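Local coordinates for protein trans-4-hydroxy-L-proline dehydratase (Clostridioides difficile 70-100-2010, PDB 6VXC) that dehydrates trans-4-hydroxy-L-proline to (S)-1-pyrroline-5-carboxylate by glycyl radical chemistry, a step in the anaerobic breakdown of hydroxyproline, at residues D775-I780 / H789-S794; R146-K151 / E532-K537. All blocks are in the same frame, centred on the assembly; numbering follows the deposited sequence.

Contact 1 of 2, residues D775-I780 / H789-S794; sequences DYKDLI and HFNNLS
H789 folds its ring back over the chain of residues 777-780, and its side chain carries much of the contact. At the root, CB lies 3.9 Å from L779 O. A chi1 of -75° puts CG beside the backbone N, about equally far from K777 O and L779 O, and turns the ring toward the preceding β turn. CD2 comes within 3.0 Å of K777 O, set obliquely to the ring, at most a bent, weak C-H...O attraction. Near the tip, NE2 is 3.6 Å from K777 O, with I780 CG1 and CD1 just beyond. I780 CG1 sits over one ring face as a CH-π donor, 4.0 Å from the H789 ring centroid and 17° off its normal; the flat imidazole suits its place by offering a face to I780 and a polarised C-H beside the K777 carbonyl.

The backbone is joined by a bond from F790 N to L779 O, 2.9 Å long with an angle of 161° at the hydrogen. That oxygen also accepts a hydrogen bond from a water and receives a CA-H...O contact from H789 CA at 3.4 Å. The same water donates to Y776 O and accepts from N791 N at 3.0 Å, tying the turn Y776-L779 to the 3-10 turn 790-792. Beside this polar knot, L779 CD2 packs on F790 CB at 3.8 Å, the two apolar side chains lying side by side and both reaching L766 of helix 763-771. N791, whose amide suits a turn rich in carbonyls, gives its ND2 to P773 O.

I780 and H789 form a non-hydrogen-bonded antiparallel pair, the open end of a β-hairpin of strands 780-782 and 787-789. The connection carries G785, the glycyl radical site, and forms the glycyl radical loop characteristic of this family.

Contact 2 of 2, residues R146-K151 / E532-K537; sequences RQTRDK and ENICAK
On I534, a chi1 of -71° sets CG1 anti to the carbonyl carbon, and a chi2 of 173° stretches the chain so that CD1 becomes the foremost atom, meeting K151. The same rotation leaves CG2 on the other branch, facing T148. The β-branched isoleucine thus presents two methyls to two residues three positions apart, which lie on the same side of helix 148-155.

CD1 is the more tightly placed methyl. It rests 3.6 Å from K151 O and 4.2 Å from K151 CB, so it covers main chain as well as the start of the lysine side chain. At the other branch, T148 CG2 and I534 CG2 are 4.4 Å apart, a looser touch of two methyls. Threonine suits this spot because its two branches divide the work: CG2 supplies an apolar surface, while OG1 is hydrogen-bonded to I106 O. K151 is equally two-natured. Its CB packs against the isoleucine, but the extended chain carries NZ away from helix 506-538 to a weak hydrogen bond with R146 O at 3.1 Å, keeping the charge out of the apolar patch.

The contact is small, burying 127 Å² over both sides, and is made by van der Waals contacts, the isoleucine touching a main-chain carbonyl as well as side-chain carbons. It joins the first turn of helix 148-155, just after the N-cap residue Q147, to the last turns of the long helix 506-538, with T148 and K151 also touching H538 there. The start of helix 148-155 is also tied, through the backbones of T148 and R149, to E105 and I106.

In the fold
Contacts 1 and 2 lie far apart in the single chain: their centres are 37 Å from one another, their nearest atoms are about 21 Å apart, and each centre is 21 Å from the centre of the chain. Contact 2 joins distant parts of the pyruvate formate lyase-like region, with 380 residues between its segments; contact 1 closes a local loop of the glycine radical region. Neither touches the active site, where C454 and E456 are probably the radical intermediate and the proton acceptor, as in related enzymes. Contact 1 lies nearer in sequence to the radical site, its segments flanking G785, which carries no radical in this structure.

Contact 1 of 2, residues D775-I780 / H789-S794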
ATOM      1  N   ASP A 775      11.507  24.029  12.751  1.00 25.88           N
ATOM      2  CA  ASP A 775      10.586  25.081  12.329  1.00 25.15           C
ATOM      3  C   ASP A 775       9.588  24.610  11.280  1.00 25.76           C
ATOM      4  O   ASP A 775       8.769  25.409  10.824  1.00 26.87           O
ATOM      5  CB  ASP A 775      11.345  26.285  11.772  1.00 26.99           C
ATOM      6  CG  ASP A 775      12.255  26.940  12.798  1.00 34.78           C
ATOM      7  OD1 ASP A 775      11.947  26.882  14.009  1.00 35.48           O
ATOM      8  OD2 ASP A 775      13.273  27.537  12.378  1.00 32.79           O
ATOM      9  N   TYR A 776       9.675  23.358  10.847  1.00 26.86           N
ATOM     10  CA  TYR A 776       8.880  22.841   9.741  1.00 22.07           C
ATOM     11  C   TYR A 776       8.308  21.476  10.099  1.00 21.71           C
ATOM     12  O   TYR A 776       8.234  20.569   9.267  1.00 21.63           O
ATOM     13  CB  TYR A 776       9.718  22.790   8.462  1.00 22.58           C
ATOM     14  CG  TYR A 776      10.139  24.170   7.991  1.00 22.56           C
ATOM     15  CD1 TYR A 776       9.315  24.924   7.170  1.00 21.92           C
ATOM     16  CD2 TYR A 776      11.345  24.723   8.390  1.00 21.19           C
ATOM     17  CE1 TYR A 776       9.682  26.191   6.751  1.00 18.86           C
ATOM     18  CE2 TYR A 776      11.721  25.987   7.973  1.00 27.02           C
ATOM     19  CZ  TYR A 776      10.879  26.716   7.158  1.00 24.06           C
ATOM     20  OH  TYR A 776      11.242  27.968   6.732  1.00 30.17           O
ATOM     21  N   LYS A 777       7.899  21.314  11.354  1.00 23.65           N
ATOM     22  CA  LYS A 777       7.333  20.053  11.811  1.00 25.05           C
ATOM     23  C   LYS A 777       6.019  19.726  11.116  1.00 25.76           C
ATOM     24  O   LYS A 777       5.621  18.559  11.101  1.00 22.89           O
ATOM     25  CB  LYS A 777       7.137  20.133  13.327  1.00 29.18           C
ATOM     26  CG  LYS A 777       8.448  20.262  14.088  1.00 31.08           C
ATOM     27  CD  LYS A 777       8.265  20.261  15.602  1.00 39.42           C
ATOM     28  CE  LYS A 777       7.366  19.158  16.111  1.00 55.83           C
ATOM     29  NZ  LYS A 777       7.079  19.355  17.565  1.00 65.06           N
ATOM     30  N   ASP A 778       5.351  20.726  10.536  1.00 20.21           N
ATOM     31  CA  ASP A 778       4.070  20.562   9.862  1.00 23.21           C
ATOM     32  C   ASP A 778       4.194  20.338   8.360  1.00 19.49           C
ATOM     33  O   ASP A 778       3.186  20.067   7.709  1.00 19.38           O
ATOM     34  CB  ASP A 778       3.190  21.801  10.103  1.00 28.57           C
ATOM     35  CG  ASP A 778       2.740  21.931  11.554  1.00 38.86           C
ATOM     36  OD1 ASP A 778       2.793  20.923  12.300  1.00 41.98           O
ATOM     37  OD2 ASP A 778       2.368  23.059  11.953  1.00 47.86           O
ATOM     38  N   LEU A 779       5.392  20.419   7.802  1.00 18.09           N
ATOM     39  CA  LEU A 779       5.556  20.390   6.357  1.00 15.86           C
ATOM     40  C   LEU A 779       5.328  18.976   5.839  1.00 15.57           C
ATOM     41  O   LEU A 779       6.012  18.042   6.261  1.00 16.67           O
ATOM     42  CB  LEU A 779       6.950  20.880   5.992  1.00 18.38           C
ATOM     43  CG  LEU A 779       7.355  20.842   4.526  1.00 15.38           C
ATOM     44  CD1 LEU A 779       6.435  21.730   3.695  1.00 14.95           C
ATOM     45  CD2 LEU A 779       8.812  21.239   4.396  1.00 22.04           C
ATOM     46  N   ILE A 780       4.376  18.823   4.923  1.00 14.54           N
ATOM     47  CA  ILE A 780       4.000  17.541   4.334  1.00 13.66           C
ATOM     48  C   ILE A 780       4.215  17.612   2.826  1.00 14.34           C
ATOM     49  O   ILE A 780       3.902  18.632   2.204  1.00 13.74           O
ATOM     50  CB  ILE A 780       2.532  17.195   4.657  1.00 14.54           C
ATOM     51  CG1 ILE A 780       2.355  16.989   6.170  1.00 14.89           C
ATOM     52  CG2 ILE A 780       2.043  16.010   3.813  1.00 12.31           C
ATOM     53  CD1 ILE A 780       0.911  16.905   6.613  1.00 14.13           C
ATOM     54  N   HIS A 789       5.240  13.588   6.361  1.00 12.36           N
ATOM     55  CA  HIS A 789       6.016  14.726   6.831  1.00 13.56           C
ATOM     56  C   HIS A 789       7.415  14.698   6.234  1.00 14.25           C
ATOM     57  O   HIS A 789       8.074  13.657   6.212  1.00 14.28           O
ATOM     58  CB  HIS A 789       6.093  14.730   8.357  1.00 17.32           C
ATOM     59  CG  HIS A 789       4.828  15.169   9.016  1.00 20.66           C
ATOM     60  ND1 HIS A 789       3.830  14.289   9.368  1.00 22.86           N
ATOM     61  CD2 HIS A 789       4.383  16.400   9.359  1.00 19.36           C
ATOM     62  CE1 HIS A 789       2.827  14.957   9.907  1.00 22.18           C
ATOM     63  NE2 HIS A 789       3.138  16.240   9.919  1.00 24.73           N
ATOM     64  N   PHE A 790       7.836  15.847   5.697  1.00 14.90           N
ATOM     65  CA  PHE A 790       9.172  16.001   5.144  1.00 13.19           C
ATOM     66  C   PHE A 790      10.252  15.578   6.139  1.00 13.32           C
ATOM     67  O   PHE A 790      11.232  14.931   5.761  1.00 13.39           O
ATOM     68  CB  PHE A 790       9.347  17.463   4.692  1.00 14.02           C
ATOM     69  CG  PHE A 790      10.650  17.757   4.005  1.00 14.39           C
ATOM     70  CD1 PHE A 790      10.876  17.338   2.708  1.00 14.55           C
ATOM     71  CD2 PHE A 790      11.619  18.534   4.633  1.00 13.19           C
ATOM     72  CE1 PHE A 790      12.078  17.625   2.066  1.00 14.91           C
ATOM     73  CE2 PHE A 790      12.816  18.840   3.996  1.00 13.13           C
ATOM     74  CZ  PHE A 790      13.050  18.386   2.721  1.00 13.42           C
ATOM     75  N   ASN A 791      10.060  15.889   7.420  1.00 15.19           N
ATOM     76  CA  ASN A 791      11.013  15.537   8.468  1.00 17.91           C
ATOM     77  C   ASN A 791      11.090  14.032   8.740  1.00 17.84           C
ATOM     78  O   ASN A 791      12.008  13.605   9.444  1.00 17.91           O
ATOM     79  CB  ASN A 791      10.669  16.253   9.788  1.00 17.64           C
ATOM     80  CG  ASN A 791      10.997  17.740   9.766  1.00 20.88           C
ATOM     81  OD1 ASN A 791      11.701  18.228   8.879  1.00 19.61           O
ATOM     82  ND2 ASN A 791      10.527  18.460  10.789  1.00 22.97           N
ATOM     83  N   ASN A 792      10.141  13.230   8.253  1.00 17.05           N
ATOM     84  CA  ASN A 792      10.216  11.776   8.384  1.00 15.55           C
ATOM     85  C   ASN A 792      11.066  11.129   7.302  1.00 16.45           C
ATOM     86  O   ASN A 792      11.215   9.907   7.306  1.00 20.84           O
ATOM     87  CB  ASN A 792       8.824  11.140   8.349  1.00 15.57           C
ATOM     88  CG  ASN A 792       8.075  11.312   9.658  1.00 18.87           C
ATOM     89  OD1 ASN A 792       8.674  11.519  10.701  1.00 19.17           O
ATOM     90  ND2 ASN A 792       6.754  11.205   9.604  1.00 20.40           N
ATOM     91  N   LEU A 793      11.594  11.902   6.366  1.00 16.23           N
ATOM     92  CA  LEU A 793      12.300  11.363   5.222  1.00 13.54           C
ATOM     93  C   LEU A 793      13.812  11.476   5.418  1.00 16.81           C
ATOM     94  O   LEU A 793      14.307  12.441   6.004  1.00 16.19           O
ATOM     95  CB  LEU A 793      11.865  12.089   3.953  1.00 13.63           C
ATOM     96  CG  LEU A 793      10.351  12.338   3.813  1.00 14.63           C
ATOM     97  CD1 LEU A 793      10.092  13.146   2.577  1.00 12.33           C
ATOM     98  CD2 LEU A 793       9.536  11.032   3.777  1.00 11.90           C
ATOM     99  N   SER A 794      14.542  10.476   4.938  1.00 16.07           N
ATOM    100  CA  SER A 794      15.990  10.568   4.936  1.00 16.26           C
ATOM    101  C   SER A 794      16.432  11.730   4.050  1.00 17.13           C
ATOM    102  O   SER A 794      15.698  12.193   3.176  1.00 17.45           O
ATOM    103  CB  SER A 794      16.619   9.281   4.407  1.00 19.93           C
ATOM    104  OG  SER A 794      16.514   9.225   2.990  1.00 18.36           O
TER
HETATM  105  O   HOH W   1       7.904  17.807   8.314  1.00 16.03           O

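Contact 2 of 2, residues R146-K151 / E532-K537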
ATOM      1  N   ARG A 146       8.844 -20.262  16.186  1.00 18.24           N
ATOM      2  CA  ARG A 146       7.564 -20.401  15.507  1.00 18.30           C
ATOM      3  C   ARG A 146       7.318 -19.354  14.421  1.00 17.41           C
ATOM      4  O   ARG A 146       6.525 -19.608  13.514  1.00 19.75           O
ATOM      5  CB  ARG A 146       6.421 -20.349  16.530  1.00 17.44           C
ATOM      6  CG  ARG A 146       6.341 -21.579  17.427  1.00 16.84           C
ATOM      7  CD  ARG A 146       5.216 -21.455  18.450  1.00 21.58           C
ATOM      8  NE  ARG A 146       4.907 -22.737  19.083  1.00 21.52           N
ATOM      9  CZ  ARG A 146       5.538 -23.253  20.134  1.00 23.05           C
ATOM     10  NH1 ARG A 146       6.523 -22.593  20.716  1.00 19.24           N
ATOM     11  NH2 ARG A 146       5.166 -24.445  20.607  1.00 22.65           N
ATOM     12  N   GLN A 147       7.988 -18.212  14.476  1.00 16.80           N
ATOM     13  CA  GLN A 147       7.710 -17.112  13.555  1.00 16.33           C
ATOM     14  C   GLN A 147       7.822 -17.536  12.094  1.00 16.90           C
ATOM     15  O   GLN A 147       8.734 -18.267  11.708  1.00 16.48           O
ATOM     16  CB  GLN A 147       8.683 -15.971  13.830  1.00 16.60           C
ATOM     17  CG  GLN A 147      10.139 -16.387  13.723  1.00 20.59           C
ATOM     18  CD  GLN A 147      11.085 -15.249  14.067  1.00 21.32           C
ATOM     19  OE1 GLN A 147      10.869 -14.107  13.653  1.00 22.37           O
ATOM     20  NE2 GLN A 147      12.122 -15.548  14.858  1.00 19.04           N
ATOM     21  N   THR A 148       6.904 -17.039  11.259  1.00 16.23           N
ATOM     22  CA  THR A 148       6.952 -17.403   9.845  1.00 15.47           C
ATOM     23  C   THR A 148       8.197 -16.867   9.151  1.00 14.56           C
ATOM     24  O   THR A 148       8.606 -17.428   8.136  1.00 13.73           O
ATOM     25  CB  THR A 148       5.713 -16.903   9.085  1.00 16.64           C
ATOM     26  OG1 THR A 148       5.556 -15.497   9.287  1.00 17.85           O
ATOM     27  CG2 THR A 148       4.450 -17.643   9.528  1.00 17.09           C
ATOM     28  N   ARG A 149       8.810 -15.801   9.662  1.00 16.32           N
ATOM     29  CA  ARG A 149       9.968 -15.261   8.964  1.00 18.55           C
ATOM     30  C   ARG A 149      11.086 -16.300   8.885  1.00 18.32           C
ATOM     31  O   ARG A 149      11.786 -16.395   7.870  1.00 16.90           O
ATOM     32  CB  ARG A 149      10.473 -13.979   9.632  1.00 17.58           C
ATOM     33  CG  ARG A 149      11.577 -13.311   8.790  1.00 18.06           C
ATOM     34  CD  ARG A 149      12.130 -12.004   9.338  1.00 16.33           C
ATOM     35  NE  ARG A 149      12.957 -11.354   8.324  1.00 15.53           N
ATOM     36  CZ  ARG A 149      14.219 -11.667   8.046  1.00 18.64           C
ATOM     37  NH1 ARG A 149      14.833 -12.626   8.728  1.00 19.94           N
ATOM     38  NH2 ARG A 149      14.859 -11.024   7.076  1.00 15.05           N
ATOM     39  N   ASP A 150      11.269 -17.088   9.946  1.00 21.43           N
ATOM     40  CA  ASP A 150      12.311 -18.113   9.910  1.00 23.16           C
ATOM     41  C   ASP A 150      11.915 -19.278   9.012  1.00 17.85           C
ATOM     42  O   ASP A 150      12.760 -19.833   8.308  1.00 22.34           O
ATOM     43  CB  ASP A 150      12.647 -18.577  11.329  1.00 25.17           C
ATOM     44  CG  ASP A 150      13.505 -17.556  12.083  1.00 26.50           C
ATOM     45  OD1 ASP A 150      14.022 -16.614  11.431  1.00 31.40           O
ATOM     46  OD2 ASP A 150      13.666 -17.689  13.316  1.00 30.48           O
ATOM     47  N   LYS A 151      10.635 -19.650   9.004  1.00 19.65           N
ATOM     48  CA  LYS A 151      10.157 -20.635   8.038  1.00 16.34           C
ATOM     49  C   LYS A 151      10.473 -20.211   6.605  1.00 19.49           C
ATOM     50  O   LYS A 151      10.867 -21.036   5.776  1.00 19.45           O
ATOM     51  CB  LYS A 151       8.657 -20.834   8.223  1.00 18.49           C
ATOM     52  CG  LYS A 151       8.305 -21.389   9.592  1.00 20.59           C
ATOM     53  CD  LYS A 151       6.825 -21.423   9.885  1.00 22.36           C
ATOM     54  CE  LYS A 151       6.622 -21.984  11.297  1.00 22.03           C
ATOM     55  NZ  LYS A 151       5.225 -21.797  11.715  1.00 33.63           N
ATOM     56  N   GLU A 532       3.955 -18.453  -0.627  1.00 11.04           N
ATOM     57  CA  GLU A 532       2.511 -18.567  -0.734  1.00 10.14           C
ATOM     58  C   GLU A 532       1.996 -19.777   0.046  1.00 15.39           C
ATOM     59  O   GLU A 532       0.971 -19.692   0.730  1.00 14.15           O
ATOM     60  CB  GLU A 532       2.108 -18.663  -2.204  1.00 12.41           C
ATOM     61  CG  GLU A 532       0.625 -18.518  -2.426  1.00 14.05           C
ATOM     62  CD  GLU A 532       0.213 -18.522  -3.885  1.00 15.37           C
ATOM     63  OE1 GLU A 532       1.096 -18.466  -4.778  1.00 14.20           O
ATOM     64  OE2 GLU A 532      -1.012 -18.578  -4.116  1.00 17.33           O
ATOM     65  N   ASN A 533       2.703 -20.910  -0.037  1.00 11.56           N
ATOM     66  CA  ASN A 533       2.332 -22.084   0.751  1.00 12.78           C
ATOM     67  C   ASN A 533       2.404 -21.809   2.242  1.00 11.59           C
ATOM     68  O   ASN A 533       1.505 -22.176   2.999  1.00 14.92           O
ATOM     69  CB  ASN A 533       3.241 -23.254   0.402  1.00 11.90           C
ATOM     70  CG  ASN A 533       2.808 -23.951  -0.834  1.00 11.83           C
ATOM     71  OD1 ASN A 533       1.928 -24.795  -0.782  1.00 16.42           O
ATOM     72  ND2 ASN A 533       3.415 -23.616  -1.957  1.00 11.52           N
ATOM     73  N   ILE A 534       3.495 -21.189   2.680  1.00 13.64           N
ATOM     74  CA  ILE A 534       3.698 -20.930   4.099  1.00 12.93           C
ATOM     75  C   ILE A 534       2.587 -20.042   4.646  1.00 14.96           C
ATOM     76  O   ILE A 534       2.008 -20.329   5.698  1.00 16.50           O
ATOM     77  CB  ILE A 534       5.093 -20.315   4.327  1.00 12.25           C
ATOM     78  CG1 ILE A 534       6.184 -21.365   4.090  1.00 13.61           C
ATOM     79  CG2 ILE A 534       5.189 -19.685   5.701  1.00 12.38           C
ATOM     80  CD1 ILE A 534       7.620 -20.816   4.136  1.00 12.87           C
ATOM     81  N   CYS A 535       2.239 -18.975   3.919  1.00 14.03           N
ATOM     82  CA  CYS A 535       1.175 -18.090   4.392  1.00 12.38           C
ATOM     83  C   CYS A 535      -0.171 -18.801   4.437  1.00 11.87           C
ATOM     84  O   CYS A 535      -0.928 -18.634   5.393  1.00 15.46           O
ATOM     85  CB  CYS A 535       1.089 -16.842   3.512  1.00 17.59           C
ATOM     86  SG  CYS A 535       2.574 -15.812   3.655  1.00 17.88           S
ATOM     87  N   ALA A 536      -0.468 -19.620   3.429  1.00 16.20           N
ATOM     88  CA  ALA A 536      -1.737 -20.337   3.390  1.00 11.55           C
ATOM     89  C   ALA A 536      -1.877 -21.305   4.560  1.00 19.47           C
ATOM     90  O   ALA A 536      -2.958 -21.424   5.152  1.00 15.61           O
ATOM     91  CB  ALA A 536      -1.857 -21.081   2.062  1.00 15.87           C
ATOM     92  N   LYS A 537      -0.788 -21.990   4.923  1.00 17.28           N
ATOM     93  CA  LYS A 537      -0.854 -23.000   5.977  1.00 18.08           C
ATOM     94  C   LYS A 537      -0.740 -22.382   7.363  1.00 16.13           C
ATOM     95  O   LYS A 537      -1.404 -22.840   8.294  1.00 20.38           O
ATOM     96  CB  LYS A 537       0.254 -24.050   5.794  1.00 15.92           C
ATOM     97  CG  LYS A 537       0.127 -24.907   4.540  1.00 24.13           C
ATOM     98  CD  LYS A 537       1.382 -25.777   4.310  1.00 27.20           C
ATOM     99  CE  LYS A 537       1.197 -26.755   3.143  1.00 28.38           C
ATOM    100  NZ  LYS A 537       0.157 -27.797   3.425  1.00 32.42           N
TER